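Local coordinates for protein type I polyketide synthase PikAII (Streptomyces venezuelae, PDB 3QP9) that is a C2-type ketoreductase domain of a modular polyketide synthase that probably epimerises the alpha-carbon of the polyketide intermediate rather than reducing its beta-keto group, at residues Met174-Arg180 with Ala416-Phe421. Sequence-based numbering, arbitrary orientation.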
loop_
_atom_site.group_PDB
_atom_site.type_symbol
_atom_site.label_atom_id
_atom_site.label_comp_id
_atom_site.label_asym_id
_atom_site.label_seq_id
_atom_site.Cartn_x
_atom_site.Cartn_y
_atom_site.Cartn_z
ATOM N N MET A 174 -4.792 3.051 0.175
ATOM C CA MET A 174 -3.703 4.110 0.194
ATOM C C MET A 174 -3.755 4.896 1.483
ATOM O O MET A 174 -2.732 5.361 1.979
ATOM C CB MET A 174 -3.783 5.094 -0.984
ATOM C CG MET A 174 -3.745 4.348 -2.295
ATOM S SD MET A 174 -3.302 5.314 -3.722
ATOM C CE MET A 174 -4.876 6.176 -3.905
ATOM N N VAL A 175 -4.936 5.024 2.073
ATOM C CA VAL A 175 -4.996 5.606 3.395
ATOM C C VAL A 175 -4.326 4.739 4.469
ATOM O O VAL A 175 -3.677 5.246 5.396
ATOM C CB VAL A 175 -6.433 5.888 3.754
ATOM C CG1 VAL A 175 -6.560 6.142 5.257
ATOM C CG2 VAL A 175 -6.886 7.043 2.896
ATOM N N TRP A 176 -4.441 3.437 4.334
ATOM C CA TRP A 176 -3.721 2.518 5.248
ATOM C C TRP A 176 -2.242 2.714 5.071
ATOM O O TRP A 176 -1.467 2.732 6.057
ATOM C CB TRP A 176 -4.088 1.009 5.007
ATOM C CG TRP A 176 -5.439 0.649 5.642
ATOM C CD1 TRP A 176 -6.688 1.127 5.247
ATOM C CD2 TRP A 176 -5.694 -0.144 6.799
ATOM N NE1 TRP A 176 -7.650 0.636 6.039
ATOM C CE2 TRP A 176 -7.086 -0.139 7.000
ATOM C CE3 TRP A 176 -4.867 -0.886 7.693
ATOM C CZ2 TRP A 176 -7.713 -0.827 8.056
ATOM C CZ3 TRP A 176 -5.479 -1.588 8.684
ATOM C CH2 TRP A 176 -6.903 -1.555 8.892
ATOM N N GLY A 177 -1.784 2.810 3.834
ATOM C CA GLY A 177 -0.323 2.928 3.662
ATOM C C GLY A 177 0.201 4.201 4.312
ATOM O O GLY A 177 1.227 4.211 5.028
ATOM N N MET A 178 -0.501 5.311 4.039
ATOM C CA MET A 178 -0.047 6.590 4.594
ATOM C C MET A 178 -0.234 6.613 6.124
ATOM O O MET A 178 0.627 7.149 6.840
ATOM C CB MET A 178 -0.897 7.708 3.985
ATOM C CG MET A 178 -0.519 9.111 4.508
ATOM S SD MET A 178 -1.556 10.187 3.471
ATOM C CE MET A 178 -2.987 10.175 4.497
ATOM N N GLY A 179 -1.349 6.032 6.582
ATOM C CA GLY A 179 -1.709 5.922 8.035
ATOM C C GLY A 179 -0.675 5.247 8.889
ATOM O O GLY A 179 -0.382 5.703 10.013
ATOM N N ARG A 180 -0.144 4.112 8.456
ATOM C CA ARG A 180 0.980 3.532 9.213
ATOM C C ARG A 180 2.123 4.483 9.363
ATOM O O ARG A 180 2.817 4.458 10.380
ATOM C CB ARG A 180 1.479 2.265 8.529
ATOM C CG ARG A 180 0.384 1.144 8.610
ATOM C CD ARG A 180 1.020 -0.165 7.920
ATOM N NE ARG A 180 0.791 -0.218 6.454
ATOM C CZ ARG A 180 -0.312 -0.695 5.891
ATOM N NH1 ARG A 180 -1.333 -1.140 6.628
ATOM N NH2 ARG A 180 -0.437 -0.635 4.562
ATOM N N ALA A 416 4.423 5.019 0.585
ATOM C CA ALA A 416 3.537 3.996 1.132
ATOM C C ALA A 416 2.091 4.023 0.605
ATOM O O ALA A 416 1.512 2.976 0.268
ATOM C CB ALA A 416 3.545 4.080 2.675
ATOM N N ALA A 417 1.492 5.211 0.519
ATOM C CA ALA A 417 0.204 5.334 -0.154
ATOM C C ALA A 417 0.189 4.674 -1.548
ATOM O O ALA A 417 -0.699 3.866 -1.846
ATOM C CB ALA A 417 -0.234 6.878 -0.242
ATOM N N GLY A 418 1.153 5.046 -2.418
ATOM C CA GLY A 418 1.096 4.607 -3.827
ATOM C C GLY A 418 1.339 3.094 -3.938
ATOM O O GLY A 418 0.715 2.403 -4.693
ATOM N N THR A 419 2.284 2.610 -3.136
ATOM C CA THR A 419 2.757 1.256 -3.187
ATOM C C THR A 419 1.691 0.393 -2.487
ATOM O O THR A 419 1.440 -0.775 -2.898
ATOM C CB THR A 419 4.170 1.387 -2.587
ATOM O OG1 THR A 419 5.184 1.035 -3.514
ATOM C CG2 THR A 419 4.452 1.158 -1.118
ATOM N N ALA A 420 1.002 0.959 -1.482
ATOM C CA ALA A 420 -0.137 0.149 -0.918
ATOM C C ALA A 420 -1.227 -0.078 -1.913
ATOM O O ALA A 420 -2.015 -1.034 -1.785
ATOM C CB ALA A 420 -0.738 0.764 0.416
ATOM N N PHE A 421 -1.276 0.757 -2.959
ATOM C CA PHE A 421 -2.334 0.537 -3.958
ATOM C C PHE A 421 -2.004 -0.702 -4.736
ATOM O O PHE A 421 -2.968 -1.507 -5.114
ATOM C CB PHE A 421 -2.456 1.721 -4.925
ATOM C CG PHE A 421 -3.503 1.532 -5.986
ATOM C CD1 PHE A 421 -4.838 1.858 -5.714
ATOM C CD2 PHE A 421 -3.138 1.039 -7.258
ATOM C CE1 PHE A 421 -5.816 1.676 -6.686
ATOM C CE2 PHE A 421 -4.046 0.877 -8.195
ATOM C CZ PHE A 421 -5.424 1.218 -7.935
#
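G177 and M174 face A416, A417 and A420 in a close helix-helix packing between the two Rossmann-like halves of this ketoreductase: 174-180 lies on helix 170-185 of the N-terminal structural subdomain, and 416-421 on helix 413-426 of the C-terminal, catalytic-type subdomain. The segment axes approach to 7.0 Å at 140°, nearer antiparallel than parallel, and no hydrogen bond joins them. The tight part centres on G177. Lacking a side chain, it lets backbone meet methyl: G177 O lies 3.3 Å from A416 CB, and G177 CA 3.9 Å from A420 CB. A417 enters alongside, its CB 4.0 Å from M174 CB, while M174 CG comes to 3.1 Å from A417 O, a tight approach without a hydrogen bond. Beyond this tight part the contact becomes looser. M178 touches A417 through its CB, but its end turns away to L358 and helix 130-144. R180 NH2, at the edge of the guanidinium, lies 4.4 Å from A420 CB, and W176 O sits over the centre of one face of that group; NH2 also makes a weak hydrogen bond to A405 O. This looser side is buried too, as every touching residue is. At the other end, M174, with CG anti to its carbonyl carbon (chi1 -56°), crosses F421 obliquely and brings SD to 3.9 Å from F421 CB. The result is a Met-aromatic contact in which M174 SD lies 5.2 Å from the F421 ring centroid, in an oblique position 57° off the ring normal.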